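Local coordinates for mandelate racemase / muconate lactonizing enzyme, C-terminal domain protein (Pseudovibrio sp. JE062, PDB 4JHM), which is of unassigned function but belongs to the mandelate racemase / muconate lactonizing enzyme family, pairing an N-terminal alpha+beta domain with a C-terminal TIM-barrel-like domain, at residues 62-67 against 369-374. Residues are numbered along the deposited sequence; the frame is centred on the assembly and turned at random.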
ATOM      1  N   PHE A  62     -23.961  40.736 -15.804  1.00 69.41           N
ATOM      2  CA  PHE A  62     -23.313  40.768 -14.504  1.00 71.20           C
ATOM      3  C   PHE A  62     -24.106  39.895 -13.540  1.00 76.01           C
ATOM      4  O   PHE A  62     -25.283  39.617 -13.766  1.00 86.47           O
ATOM      5  CB  PHE A  62     -23.210  42.193 -13.975  1.00 73.73           C
ATOM      6  CG  PHE A  62     -22.343  43.084 -14.816  1.00 79.90           C
ATOM      7  CD1 PHE A  62     -20.979  42.840 -14.925  1.00 77.05           C
ATOM      8  CD2 PHE A  62     -22.890  44.166 -15.500  1.00 79.61           C
ATOM      9  CE1 PHE A  62     -20.177  43.655 -15.705  1.00 78.82           C
ATOM     10  CE2 PHE A  62     -22.092  44.986 -16.277  1.00 80.57           C
ATOM     11  CZ  PHE A  62     -20.735  44.728 -16.380  1.00 81.72           C
ATOM     12  N   ASP A  63     -23.459  39.476 -12.460  1.00 74.37           N
ATOM     13  CA  ASP A  63     -23.964  38.387 -11.634  1.00 74.66           C
ATOM     14  C   ASP A  63     -24.732  38.856 -10.403  1.00 73.68           C
ATOM     15  O   ASP A  63     -24.218  39.635  -9.603  1.00 80.86           O
ATOM     16  CB  ASP A  63     -22.782  37.518 -11.195  1.00 75.51           C
ATOM     17  CG  ASP A  63     -23.211  36.261 -10.483  1.00 71.12           C
ATOM     18  OD1 ASP A  63     -24.136  35.581 -10.971  1.00 76.49           O
ATOM     19  OD2 ASP A  63     -22.606  35.946  -9.440  1.00 76.16           O
ATOM     20  N   ARG A  64     -25.959  38.366 -10.252  1.00 74.43           N
ATOM     21  CA  ARG A  64     -26.713  38.544  -9.006  1.00 75.24           C
ATOM     22  C   ARG A  64     -26.784  37.237  -8.196  1.00 75.92           C
ATOM     23  O   ARG A  64     -27.401  37.195  -7.134  1.00 72.92           O
ATOM     24  CB  ARG A  64     -28.129  39.037  -9.295  1.00 74.50           C
ATOM     25  CG  ARG A  64     -28.225  40.319 -10.106  1.00 78.55           C
ATOM     26  CD  ARG A  64     -29.682  40.671 -10.369  1.00 79.13           C
ATOM     27  NE  ARG A  64     -29.831  41.622 -11.465  1.00 83.73           N
ATOM     28  CZ  ARG A  64     -30.215  42.890 -11.328  1.00 89.69           C
ATOM     29  NH1 ARG A  64     -30.316  43.665 -12.400  1.00 94.02           N
ATOM     30  NH2 ARG A  64     -30.504  43.391 -10.133  1.00 92.82           N
ATOM     31  N   CYS A  65     -26.149  36.179  -8.701  1.00 75.34           N
ATOM     32  CA  CYS A  65     -26.136  34.873  -8.034  1.00 72.91           C
ATOM     33  C   CYS A  65     -25.587  34.948  -6.614  1.00 70.85           C
ATOM     34  O   CYS A  65     -26.208  34.466  -5.669  1.00 69.39           O
ATOM     35  CB  CYS A  65     -25.293  33.876  -8.835  1.00 73.14           C
ATOM     36  SG  CYS A  65     -25.213  32.222  -8.101  1.00 77.65           S
ATOM     37  N   ILE A  66     -24.404  35.536  -6.479  1.00 70.03           N
ATOM     38  CA  ILE A  66     -23.775  35.694  -5.180  1.00 66.92           C
ATOM     39  C   ILE A  66     -24.595  36.626  -4.287  1.00 70.29           C
ATOM     40  O   ILE A  66     -25.077  36.212  -3.235  1.00 72.84           O
ATOM     41  CB  ILE A  66     -22.335  36.226  -5.323  1.00 66.46           C
ATOM     42  CG1 ILE A  66     -21.427  35.143  -5.916  1.00 64.62           C
ATOM     43  CG2 ILE A  66     -21.795  36.706  -3.982  1.00 67.50           C
ATOM     44  CD1 ILE A  66     -21.252  33.916  -5.043  1.00 62.69           C
ATOM     45  N   ILE A  67     -24.774  37.877  -4.704  1.00 73.06           N
ATOM     46  CA  ILE A  67     -25.489  38.847  -3.869  1.00 76.07           C
ATOM     47  C   ILE A  67     -26.835  38.309  -3.377  1.00 75.97           C
ATOM     48  O   ILE A  67     -27.292  38.661  -2.285  1.00 72.08           O
ATOM     49  CB  ILE A  67     -25.733  40.180  -4.603  1.00 74.59           C
ATOM     50  CG1 ILE A  67     -26.080  41.279  -3.588  1.00 78.75           C
ATOM     51  CG2 ILE A  67     -26.842  40.027  -5.633  1.00 67.82           C
ATOM     52  CD1 ILE A  67     -25.979  42.688  -4.134  1.00 78.51           C
ATOM     53  N   SER A 369     -23.176  50.138  -8.618  1.00 86.91           N
ATOM     54  CA  SER A 369     -23.935  49.032  -8.049  1.00 84.58           C
ATOM     55  C   SER A 369     -25.268  48.819  -8.763  1.00 83.54           C
ATOM     56  O   SER A 369     -26.183  49.632  -8.642  1.00 92.73           O
ATOM     57  CB  SER A 369     -24.170  49.285  -6.557  1.00 85.93           C
ATOM     58  OG  SER A 369     -24.821  48.189  -5.946  1.00 89.98           O
ATOM     59  N   PHE A 370     -25.370  47.716  -9.498  1.00 80.07           N
ATOM     60  CA  PHE A 370     -26.608  47.363 -10.196  1.00 79.62           C
ATOM     61  C   PHE A 370     -27.567  46.588  -9.288  1.00 82.13           C
ATOM     62  O   PHE A 370     -28.696  46.289  -9.684  1.00 85.78           O
ATOM     63  CB  PHE A 370     -26.306  46.550 -11.464  1.00 76.16           C
ATOM     64  CG  PHE A 370     -25.442  45.346 -11.220  1.00 74.82           C
ATOM     65  CD1 PHE A 370     -26.000  44.144 -10.822  1.00 75.57           C
ATOM     66  CD2 PHE A 370     -24.067  45.419 -11.378  1.00 72.17           C
ATOM     67  CE1 PHE A 370     -25.204  43.036 -10.585  1.00 72.17           C
ATOM     68  CE2 PHE A 370     -23.269  44.316 -11.145  1.00 70.67           C
ATOM     69  CZ  PHE A 370     -23.838  43.124 -10.747  1.00 70.30           C
ATOM     70  N   ALA A 371     -27.112  46.265  -8.077  1.00 81.67           N
ATOM     71  CA  ALA A 371     -27.955  45.599  -7.081  1.00 78.96           C
ATOM     72  C   ALA A 371     -27.429  45.844  -5.671  1.00 78.16           C
ATOM     73  O   ALA A 371     -26.222  45.799  -5.437  1.00 76.03           O
ATOM     74  CB  ALA A 371     -28.024  44.106  -7.357  1.00 73.74           C
ATOM     75  N   SER A 372     -28.336  46.101  -4.734  1.00 78.70           N
ATOM     76  CA  SER A 372     -27.945  46.300  -3.344  1.00 80.33           C
ATOM     77  C   SER A 372     -29.092  46.027  -2.373  1.00 85.34           C
ATOM     78  O   SER A 372     -30.263  46.194  -2.713  1.00 85.63           O
ATOM     79  CB  SER A 372     -27.435  47.724  -3.135  1.00 82.24           C
ATOM     80  OG  SER A 372     -28.490  48.658  -3.278  1.00 85.26           O
ATOM     81  N   TYR A 373     -28.738  45.603  -1.163  1.00 88.18           N
ATOM     82  CA  TYR A 373     -29.708  45.424  -0.091  1.00 89.45           C
ATOM     83  C   TYR A 373     -29.218  46.126   1.165  1.00 89.56           C
ATOM     84  O   TYR A 373     -28.069  46.561   1.238  1.00 88.30           O
ATOM     85  CB  TYR A 373     -29.929  43.941   0.207  1.00 88.28           C
ATOM     86  CG  TYR A 373     -30.600  43.182  -0.915  1.00 92.55           C
ATOM     87  CD1 TYR A 373     -31.894  43.491  -1.310  1.00 96.10           C
ATOM     88  CD2 TYR A 373     -29.943  42.147  -1.573  1.00 93.57           C
ATOM     89  CE1 TYR A 373     -32.513  42.800  -2.335  1.00 96.81           C
ATOM     90  CE2 TYR A 373     -30.557  41.448  -2.596  1.00 92.24           C
ATOM     91  CZ  TYR A 373     -31.842  41.780  -2.973  1.00 91.73           C
ATOM     92  OH  TYR A 373     -32.458  41.091  -3.993  1.00 88.44           O
ATOM     93  N   VAL A 374     -30.106  46.240   2.147  1.00 90.23           N
ATOM     94  CA  VAL A 374     -29.744  46.753   3.458  1.00 91.77           C
ATOM     95  C   VAL A 374     -30.595  46.055   4.524  1.00 93.53           C
ATOM     96  O   VAL A 374     -31.768  45.760   4.293  1.00 93.65           O
ATOM     97  CB  VAL A 374     -29.921  48.287   3.534  1.00 95.38           C
ATOM     98  CG1 VAL A 374     -31.390  48.661   3.680  1.00 98.21           C
ATOM     99  CG2 VAL A 374     -29.107  48.862   4.683  1.00 98.28           C
TER
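Asp63, whose carbonyl oxygen meets the ring of Phe370, has its OD2 held by two groups, the hydroxyl of Ser56 and, weakly, Ile66 N. OD1 weakly accepts from Cys65 N at 3.1 Å. Aspartate suits this place because its short side chain reaches forward to the amides of Cys65 and Ile66, an N-terminal capping arrangement for helix 65-73, whose first turn cannot satisfy them itself. On the strand side, the backbone O of Asp63 lies in the plane of the Phe370 ring at its edge, 3.7 Å from Phe370 CE1, where the slightly positive C-H groups would attract it.

Phe370 stands where the chain turns a corner, and its CG, set between backbone N and carbonyl carbon (chi1 53°), directs the ring toward 62-64. Phe370 CZ lies 3.4 Å from Phe62 CB. The two rings are nearly parallel (21°) but slid apart, with centroids 5.6 Å apart, so they hardly overlap. The extended methylenes of Arg64 pass the Phe370 edge through CG, 4.1 Å from Phe370 CE1, and carry the guanidinium up to the carbonyl, Arg64 NH2 lying 3.4 Å from Phe370 O.

Further along the strand, Ala371 and Tyr373 turn toward the helix while Ser372 faces away, the alternation expected of a beta strand. The small Ala371 lets Ile67 CD1 come within 4.1 Å of its CB. Ile67 CG1 also touches Tyr373 CD2, and the Tyr373 hydroxyl bonds to Glu68 while Arg71 makes a cation-pi contact with the ring.

Strand 369-376 pairs with 8-16 as the outermost strand, within this chain, of the four-stranded antiparallel sheet, so C-terminal residues complete the N-terminal domain. The chemistry implies a mainly apolar join, the polar ends of Asp63 and Tyr373 being served mostly by Ser56 and Glu68, outside the two segments.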